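Local coordinates for autophagy protein 5 (Saccharomyces cerevisiae, PDB 2DYO), which is conjugated to the ubiquitin-like protein Atg12 and is required for autophagic vesicle formation, cytoplasm-to-vacuole transport, mitophagy and nucleophagy, at residues P43-L48 with L273-G278; Q142-W147 with K175-V180. All blocks are in the same frame, centred on the assembly; numbering follows the deposited sequence.

Contact 1 of 2, residues P43-L48 with L273-G278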
ATOM      1  N   PRO A  43       1.986  -6.221   6.317  1.00 19.90           N
ATOM      2  CA  PRO A  43       1.129  -5.089   6.667  1.00 19.06           C
ATOM      3  C   PRO A  43       0.531  -4.466   5.405  1.00 18.33           C
ATOM      4  O   PRO A  43       1.111  -4.559   4.318  1.00 16.35           O
ATOM      5  CB  PRO A  43       2.093  -4.118   7.356  1.00 20.75           C
ATOM      6  CG  PRO A  43       3.141  -5.030   7.950  1.00 18.60           C
ATOM      7  CD  PRO A  43       3.354  -6.030   6.836  1.00 18.85           C
ATOM      8  N   ARG A  44      -0.637  -3.852   5.540  1.00 17.04           N
ATOM      9  CA  ARG A  44      -1.240  -3.174   4.405  1.00 15.79           C
ATOM     10  C   ARG A  44      -0.377  -1.933   4.161  1.00 14.76           C
ATOM     11  O   ARG A  44      -0.173  -1.510   3.026  1.00 15.49           O
ATOM     12  CB  ARG A  44      -2.674  -2.746   4.731  1.00 17.10           C
ATOM     13  CG  ARG A  44      -3.747  -3.742   4.290  1.00 17.13           C
ATOM     14  CD  ARG A  44      -5.120  -3.288   4.773  1.00 17.22           C
ATOM     15  NE  ARG A  44      -6.218  -3.988   4.116  1.00 17.25           N
ATOM     16  CZ  ARG A  44      -6.785  -3.588   2.982  1.00 19.34           C
ATOM     17  NH1 ARG A  44      -7.781  -4.287   2.454  1.00 17.22           N
ATOM     18  NH2 ARG A  44      -6.358  -2.486   2.374  1.00 18.53           N
ATOM     19  N   GLU A  45       0.152  -1.371   5.247  1.00 15.11           N
ATOM     20  CA  GLU A  45       0.972  -0.169   5.153  1.00 16.97           C
ATOM     21  C   GLU A  45       2.472  -0.437   5.039  1.00 16.77           C
ATOM     22  O   GLU A  45       3.238  -0.168   5.971  1.00 14.81           O
ATOM     23  CB  GLU A  45       0.717   0.738   6.358  1.00 15.14           C
ATOM     24  CG  GLU A  45      -0.739   1.148   6.562  1.00 18.12           C
ATOM     25  CD  GLU A  45      -1.227   2.195   5.573  1.00 21.12           C
ATOM     26  OE1 GLU A  45      -2.292   2.783   5.847  1.00 24.37           O
ATOM     27  OE2 GLU A  45      -0.570   2.430   4.530  1.00 18.63           O
ATOM     28  N   THR A  46       2.886  -0.967   3.892  1.00 17.35           N
ATOM     29  CA  THR A  46       4.299  -1.220   3.636  1.00 18.07           C
ATOM     30  C   THR A  46       4.447  -1.518   2.154  1.00 19.30           C
ATOM     31  O   THR A  46       3.479  -1.406   1.405  1.00 16.42           O
ATOM     32  CB  THR A  46       4.838  -2.413   4.476  1.00 21.67           C
ATOM     33  OG1 THR A  46       6.270  -2.442   4.395  1.00 21.20           O
ATOM     34  CG2 THR A  46       4.282  -3.744   3.959  1.00 19.70           C
ATOM     35  N   TYR A  47       5.654  -1.878   1.724  1.00 18.62           N
ATOM     36  CA  TYR A  47       5.894  -2.208   0.322  1.00 18.18           C
ATOM     37  C   TYR A  47       6.338  -3.666   0.215  1.00 20.89           C
ATOM     38  O   TYR A  47       7.039  -4.173   1.096  1.00 20.59           O
ATOM     39  CB  TYR A  47       7.011  -1.347  -0.280  1.00 17.87           C
ATOM     40  CG  TYR A  47       6.711   0.132  -0.406  1.00 18.75           C
ATOM     41  CD1 TYR A  47       5.582   0.589  -1.091  1.00 17.22           C
ATOM     42  CD2 TYR A  47       7.601   1.077   0.098  1.00 18.01           C
ATOM     43  CE1 TYR A  47       5.360   1.959  -1.273  1.00 18.79           C
ATOM     44  CE2 TYR A  47       7.388   2.435  -0.077  1.00 17.57           C
ATOM     45  CZ  TYR A  47       6.276   2.873  -0.762  1.00 17.84           C
ATOM     46  OH  TYR A  47       6.101   4.226  -0.949  1.00 19.49           O
ATOM     47  N   LEU A  48       5.964  -4.323  -0.878  1.00 18.82           N
ATOM     48  CA  LEU A  48       6.349  -5.716  -1.087  1.00 20.01           C
ATOM     49  C   LEU A  48       7.866  -5.857  -1.148  1.00 21.80           C
ATOM     50  O   LEU A  48       8.428  -6.869  -0.754  1.00 22.31           O
ATOM     51  CB  LEU A  48       5.736  -6.247  -2.394  1.00 20.60           C
ATOM     52  CG  LEU A  48       4.217  -6.468  -2.423  1.00 21.63           C
ATOM     53  CD1 LEU A  48       3.784  -6.799  -3.851  1.00 19.19           C
ATOM     54  CD2 LEU A  48       3.838  -7.589  -1.477  1.00 21.27           C
ATOM     55  N   LEU A 273      -7.707   8.258   6.919  1.00 19.51           N
ATOM     56  CA  LEU A 273      -7.423   7.076   6.121  1.00 19.59           C
ATOM     57  C   LEU A 273      -6.274   7.143   5.111  1.00 19.36           C
ATOM     58  O   LEU A 273      -6.092   6.212   4.324  1.00 19.19           O
ATOM     59  CB  LEU A 273      -8.712   6.627   5.421  1.00 20.85           C
ATOM     60  CG  LEU A 273      -9.579   5.634   6.208  1.00 25.86           C
ATOM     61  CD1 LEU A 273      -9.757   6.092   7.651  1.00 26.37           C
ATOM     62  CD2 LEU A 273     -10.919   5.473   5.515  1.00 23.71           C
ATOM     63  N   ARG A 274      -5.486   8.217   5.120  1.00 18.56           N
ATOM     64  CA  ARG A 274      -4.368   8.288   4.176  1.00 19.44           C
ATOM     65  C   ARG A 274      -3.433   7.112   4.446  1.00 17.90           C
ATOM     66  O   ARG A 274      -3.381   6.600   5.566  1.00 16.12           O
ATOM     67  CB  ARG A 274      -3.592   9.598   4.329  1.00 17.76           C
ATOM     68  CG  ARG A 274      -2.847   9.735   5.652  1.00 20.40           C
ATOM     69  CD  ARG A 274      -2.035  11.019   5.679  1.00 18.87           C
ATOM     70  NE  ARG A 274      -1.411  11.238   6.983  1.00 21.53           N
ATOM     71  CZ  ARG A 274      -0.682  12.303   7.295  1.00 20.78           C
ATOM     72  NH1 ARG A 274      -0.479  13.257   6.399  1.00 23.98           N
ATOM     73  NH2 ARG A 274      -0.163  12.419   8.512  1.00 21.96           N
ATOM     74  N   SER A 275      -2.706   6.684   3.419  1.00 17.67           N
ATOM     75  CA  SER A 275      -1.779   5.569   3.546  1.00 18.60           C
ATOM     76  C   SER A 275      -0.438   6.016   4.140  1.00 17.87           C
ATOM     77  O   SER A 275      -0.212   7.212   4.346  1.00 16.93           O
ATOM     78  CB  SER A 275      -1.576   4.908   2.184  1.00 19.45           C
ATOM     79  OG  SER A 275      -2.814   4.419   1.680  1.00 19.69           O
ATOM     80  N   PHE A 276       0.450   5.054   4.391  1.00 17.28           N
ATOM     81  CA  PHE A 276       1.744   5.336   5.014  1.00 18.48           C
ATOM     82  C   PHE A 276       2.744   6.144   4.182  1.00 18.78           C
ATOM     83  O   PHE A 276       3.803   6.513   4.689  1.00 18.06           O
ATOM     84  CB  PHE A 276       2.395   4.024   5.488  1.00 17.74           C
ATOM     85  CG  PHE A 276       3.181   3.311   4.424  1.00 17.57           C
ATOM     86  CD1 PHE A 276       4.576   3.343   4.434  1.00 16.57           C
ATOM     87  CD2 PHE A 276       2.533   2.605   3.414  1.00 15.01           C
ATOM     88  CE1 PHE A 276       5.317   2.682   3.445  1.00 16.57           C
ATOM     89  CE2 PHE A 276       3.261   1.938   2.419  1.00 18.07           C
ATOM     90  CZ  PHE A 276       4.659   1.977   2.435  1.00 16.87           C
ATOM     91  N   ASP A 277       2.421   6.414   2.920  1.00 18.94           N
ATOM     92  CA  ASP A 277       3.312   7.214   2.083  1.00 20.11           C
ATOM     93  C   ASP A 277       2.799   8.651   2.019  1.00 19.84           C
ATOM     94  O   ASP A 277       3.318   9.471   1.264  1.00 18.59           O
ATOM     95  CB  ASP A 277       3.424   6.635   0.669  1.00 18.48           C
ATOM     96  CG  ASP A 277       2.107   6.645  -0.084  1.00 21.51           C
ATOM     97  OD1 ASP A 277       2.136   6.328  -1.291  1.00 21.33           O
ATOM     98  OD2 ASP A 277       1.052   6.956   0.517  1.00 19.13           O
ATOM     99  N   GLY A 278       1.775   8.946   2.821  1.00 19.55           N
ATOM    100  CA  GLY A 278       1.223  10.291   2.861  1.00 19.47           C
ATOM    101  C   GLY A 278       0.076  10.582   1.910  1.00 20.05           C
ATOM    102  O   GLY A 278      -0.608  11.598   2.050  1.00 21.70           O
TER
HETATM  103  O   HOH W   1      -2.323   1.824   2.378  1.00 17.30           O
HETATM  104  O   HOH W   2      -1.670   4.758   7.500  1.00 36.85           O
HETATM  105  O   HOH W   3       3.904   4.666  -2.321  1.00 18.92           O

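Contact 2 of 2, residues Q142-W147 with K175-V180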
ATOM      1  N   GLN A 142      16.401   1.689  -2.160  1.00 25.17           N
ATOM      2  CA  GLN A 142      15.401   1.951  -3.196  1.00 23.50           C
ATOM      3  C   GLN A 142      14.026   2.358  -2.659  1.00 22.98           C
ATOM      4  O   GLN A 142      13.455   3.365  -3.093  1.00 23.09           O
ATOM      5  CB  GLN A 142      15.234   0.725  -4.105  1.00 21.26           C
ATOM      6  CG  GLN A 142      14.089   0.873  -5.103  1.00 21.05           C
ATOM      7  CD  GLN A 142      13.885  -0.356  -5.970  1.00 22.26           C
ATOM      8  OE1 GLN A 142      13.882  -1.487  -5.481  1.00 21.94           O
ATOM      9  NE2 GLN A 142      13.693  -0.137  -7.262  1.00 19.23           N
ATOM     10  N   ALA A 143      13.488   1.569  -1.734  1.00 21.64           N
ATOM     11  CA  ALA A 143      12.169   1.859  -1.168  1.00 21.74           C
ATOM     12  C   ALA A 143      12.185   3.146  -0.345  1.00 21.84           C
ATOM     13  O   ALA A 143      11.339   4.023  -0.529  1.00 20.46           O
ATOM     14  CB  ALA A 143      11.703   0.692  -0.306  1.00 21.02           C
ATOM     15  N   GLU A 144      13.148   3.260   0.563  1.00 21.42           N
ATOM     16  CA  GLU A 144      13.252   4.456   1.391  1.00 22.94           C
ATOM     17  C   GLU A 144      13.349   5.726   0.552  1.00 23.82           C
ATOM     18  O   GLU A 144      12.670   6.718   0.839  1.00 24.19           O
ATOM     19  CB  GLU A 144      14.462   4.356   2.326  1.00 26.13           C
ATOM     20  CG  GLU A 144      14.769   5.647   3.070  1.00 28.32           C
ATOM     21  CD  GLU A 144      15.857   5.478   4.117  1.00 31.65           C
ATOM     22  OE1 GLU A 144      16.764   4.641   3.905  1.00 28.11           O
ATOM     23  OE2 GLU A 144      15.806   6.194   5.144  1.00 31.62           O
ATOM     24  N   LYS A 145      14.184   5.707  -0.482  1.00 22.07           N
ATOM     25  CA  LYS A 145      14.342   6.878  -1.341  1.00 23.57           C
ATOM     26  C   LYS A 145      13.023   7.257  -2.005  1.00 23.39           C
ATOM     27  O   LYS A 145      12.638   8.427  -2.016  1.00 23.02           O
ATOM     28  CB  LYS A 145      15.400   6.630  -2.424  1.00 23.82           C
ATOM     29  CG  LYS A 145      16.841   6.676  -1.921  1.00 28.26           C
ATOM     30  CD  LYS A 145      17.223   8.075  -1.455  1.00 29.97           C
ATOM     31  CE  LYS A 145      18.677   8.136  -1.004  1.00 32.22           C
ATOM     32  NZ  LYS A 145      19.026   9.499  -0.509  1.00 31.13           N
ATOM     33  N   PHE A 146      12.335   6.268  -2.562  1.00 22.57           N
ATOM     34  CA  PHE A 146      11.062   6.507  -3.229  1.00 21.69           C
ATOM     35  C   PHE A 146      10.011   7.003  -2.237  1.00 19.89           C
ATOM     36  O   PHE A 146       9.275   7.950  -2.507  1.00 20.94           O
ATOM     37  CB  PHE A 146      10.547   5.222  -3.879  1.00 20.89           C
ATOM     38  CG  PHE A 146       9.249   5.399  -4.615  1.00 19.90           C
ATOM     39  CD1 PHE A 146       9.236   5.840  -5.934  1.00 21.77           C
ATOM     40  CD2 PHE A 146       8.033   5.189  -3.968  1.00 20.59           C
ATOM     41  CE1 PHE A 146       8.036   6.071  -6.599  1.00 21.63           C
ATOM     42  CE2 PHE A 146       6.827   5.418  -4.628  1.00 19.26           C
ATOM     43  CZ  PHE A 146       6.829   5.860  -5.938  1.00 20.89           C
ATOM     44  N   TRP A 147       9.941   6.331  -1.095  1.00 21.12           N
ATOM     45  CA  TRP A 147       8.975   6.657  -0.053  1.00 19.51           C
ATOM     46  C   TRP A 147       9.174   8.064   0.512  1.00 22.39           C
ATOM     47  O   TRP A 147       8.209   8.809   0.711  1.00 20.53           O
ATOM     48  CB  TRP A 147       9.087   5.633   1.070  1.00 19.08           C
ATOM     49  CG  TRP A 147       8.196   5.902   2.234  1.00 21.29           C
ATOM     50  CD1 TRP A 147       6.857   5.643   2.327  1.00 23.12           C
ATOM     51  CD2 TRP A 147       8.592   6.434   3.501  1.00 22.02           C
ATOM     52  NE1 TRP A 147       6.397   5.976   3.582  1.00 25.07           N
ATOM     53  CE2 TRP A 147       7.443   6.470   4.319  1.00 22.66           C
ATOM     54  CE3 TRP A 147       9.811   6.894   4.023  1.00 23.72           C
ATOM     55  CZ2 TRP A 147       7.478   6.931   5.637  1.00 25.81           C
ATOM     56  CZ3 TRP A 147       9.847   7.352   5.333  1.00 24.82           C
ATOM     57  CH2 TRP A 147       8.686   7.370   6.124  1.00 25.81           C
ATOM     58  N   LYS A 175      14.642   7.587  10.972  1.00 26.31           N
ATOM     59  CA  LYS A 175      13.800   7.017  12.019  1.00 27.87           C
ATOM     60  C   LYS A 175      12.366   6.874  11.500  1.00 25.87           C
ATOM     61  O   LYS A 175      11.649   5.940  11.857  1.00 26.58           O
ATOM     62  CB  LYS A 175      13.828   7.939  13.244  1.00 29.52           C
ATOM     63  CG  LYS A 175      13.077   7.445  14.471  1.00 34.95           C
ATOM     64  CD  LYS A 175      13.090   8.530  15.547  1.00 37.82           C
ATOM     65  CE  LYS A 175      12.431   8.078  16.835  1.00 41.20           C
ATOM     66  NZ  LYS A 175      12.432   9.165  17.858  1.00 43.32           N
ATOM     67  N   PHE A 176      11.959   7.818  10.660  1.00 24.91           N
ATOM     68  CA  PHE A 176      10.622   7.813  10.077  1.00 23.92           C
ATOM     69  C   PHE A 176      10.483   6.541   9.228  1.00 23.71           C
ATOM     70  O   PHE A 176       9.577   5.739   9.449  1.00 24.40           O
ATOM     71  CB  PHE A 176      10.434   9.080   9.230  1.00 22.80           C
ATOM     72  CG  PHE A 176       9.009   9.333   8.796  1.00 23.92           C
ATOM     73  CD1 PHE A 176       7.935   8.806   9.508  1.00 24.27           C
ATOM     74  CD2 PHE A 176       8.745  10.115   7.675  1.00 23.27           C
ATOM     75  CE1 PHE A 176       6.617   9.054   9.106  1.00 25.81           C
ATOM     76  CE2 PHE A 176       7.436  10.370   7.263  1.00 24.15           C
ATOM     77  CZ  PHE A 176       6.370   9.839   7.979  1.00 23.38           C
ATOM     78  N   TRP A 177      11.396   6.345   8.280  1.00 23.83           N
ATOM     79  CA  TRP A 177      11.363   5.152   7.433  1.00 23.70           C
ATOM     80  C   TRP A 177      11.513   3.902   8.288  1.00 25.24           C
ATOM     81  O   TRP A 177      10.852   2.890   8.057  1.00 23.87           O
ATOM     82  CB  TRP A 177      12.496   5.177   6.405  1.00 25.06           C
ATOM     83  CG  TRP A 177      12.641   3.868   5.661  1.00 25.02           C
ATOM     84  CD1 TRP A 177      13.683   2.988   5.733  1.00 23.50           C
ATOM     85  CD2 TRP A 177      11.688   3.287   4.764  1.00 23.33           C
ATOM     86  NE1 TRP A 177      13.439   1.895   4.934  1.00 22.63           N
ATOM     87  CE2 TRP A 177      12.221   2.054   4.326  1.00 24.10           C
ATOM     88  CE3 TRP A 177      10.436   3.692   4.284  1.00 23.53           C
ATOM     89  CZ2 TRP A 177      11.541   1.221   3.432  1.00 23.87           C
ATOM     90  CZ3 TRP A 177       9.761   2.861   3.393  1.00 21.96           C
ATOM     91  CH2 TRP A 177      10.316   1.643   2.977  1.00 21.42           C
ATOM     92  N   GLY A 178      12.395   3.982   9.277  1.00 24.39           N
ATOM     93  CA  GLY A 178      12.641   2.854  10.149  1.00 23.55           C
ATOM     94  C   GLY A 178      11.399   2.301  10.813  1.00 25.04           C
ATOM     95  O   GLY A 178      11.258   1.086  10.956  1.00 24.03           O
ATOM     96  N   SER A 179      10.497   3.190  11.219  1.00 24.44           N
ATOM     97  CA  SER A 179       9.262   2.781  11.877  1.00 24.31           C
ATOM     98  C   SER A 179       8.414   1.890  10.976  1.00 23.66           C
ATOM     99  O   SER A 179       7.644   1.071  11.463  1.00 23.81           O
ATOM    100  CB  SER A 179       8.443   4.005  12.283  1.00 24.16           C
ATOM    101  OG  SER A 179       7.977   4.695  11.138  1.00 24.24           O
ATOM    102  N   VAL A 180       8.547   2.061   9.663  1.00 24.90           N
ATOM    103  CA  VAL A 180       7.787   1.249   8.713  1.00 25.01           C
ATOM    104  C   VAL A 180       8.244  -0.211   8.749  1.00 25.33           C
ATOM    105  O   VAL A 180       7.435  -1.129   8.602  1.00 24.97           O
ATOM    106  CB  VAL A 180       7.952   1.764   7.266  1.00 23.71           C
ATOM    107  CG1 VAL A 180       7.161   0.872   6.308  1.00 22.45           C
ATOM    108  CG2 VAL A 180       7.473   3.213   7.166  1.00 25.49           C
TER

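Contact 1 of 2, residues P43-L48 with L273-G278
F276 pushes its ring between the side chain of E45 and the ring of Y47. The edge of F276 meets the face of Y47 in a T-shaped stack. CZ of F276 stands over the centre of the Y47 ring, 3.7 Å from CZ of Y47, and the two planes are 63° apart. One face of F276 lies against the E45-T46 backbone, with N of T46 3.3 Å from CE2 of F276. CG of F276 sits between its backbone N and carbonyl carbon (chi1 85°), which turns the ring toward this backbone. The E45 side chain runs past F276 in the opposite direction and bends at chi2 (-74°). Its carboxylate thereby reaches the backbone of F276, whose N donates to OE2 of E45 at 2.8 Å. This donor comes from above the carboxylate plane. The contact joins a loop of the UblA domain to a loop of the UblB domain, both ubiquitin-like (beta-grasp) folds. Residues S275 to G278 form a type I beta turn, which presents F276 at its second position. Water links OE2 of E45 to OG of S275, lying 2.7 Å from OG. OE1 of E45 also bonds Q256. A further water lies 2.6 Å from OH of Y47 and donates to OD1 of D277, which has a second partner in Y281.

Contact 2 of 2, residues Q142-W147 with K175-V180
W147 and W177 meet at an oblique angle, with CE3 of W177 over one face of the W147 indole. CE3 of W147 is 3.3 Å from CE3 of W177. CG2 of V180 lies over the same face of W147 as W177, 4.0 Å from CZ2 of W147. The W147 five-membered ring and the W177 six-membered ring are inclined by 54°. One face of W177 is covered by the backbone and CB of E144. CB of E144 makes a CH-pi contact, 3.6 Å from the centroid of the W177 five-membered ring and nearly on its normal. V180 lies against the opposite face, toward the rim. CZ3 of W147 lies at the edge of W177. At the far end of this ring, CB of A143 is 3.7 Å from CH2 of W177. CH2 of W147 lies over one face of F176, toward its rim. These two rings meet obliquely, and F176 completes an aromatic cluster.

The W177 side chain leaves with CG anti to its backbone N (chi1 171°), which carries the indole across to the other helix. The E144 chain is extended, and its carboxylate plane is only slightly inclined to the indole, with OE2 of E144 3.7 Å from CB of W177. Replacing W177 by an alanine is likely to open a gap beside A143 and to leave E144 and W147 without the ring they pack on.

The two helical segments cross at 119°, with their axes 10.7 Å apart, within the alpha-helical bundle region. W151, one turn on from W147, meets both W147 and F176 edge-to-face. Helix 185-195 packs on F176 through F188, I191 and I195. On the side of the loop following strand 37-43, Y47 touches W147 and V49 touches A143.

In the fold
Both contacts are buried. Contact 1 lies nearer the middle of the chain: its centre is about 5 Å from the centre of the chain, against about 13 Å for the centre of contact 2. It joins loops of the UblA and UblB ranges, whereas contact 2 joins two helices of the bundle region and is nested inside the chain loop that contact 1 closes. Contact 1 mixes a ring stack with a carboxylate bond and waters. Contact 2 has no hydrogen bond between its segments. The two touch directly: NE1 of W147 probably bonds O of F276 at 2.9 Å, and their rings meet. V180 also touches T46 and F276, so all three regions come together here.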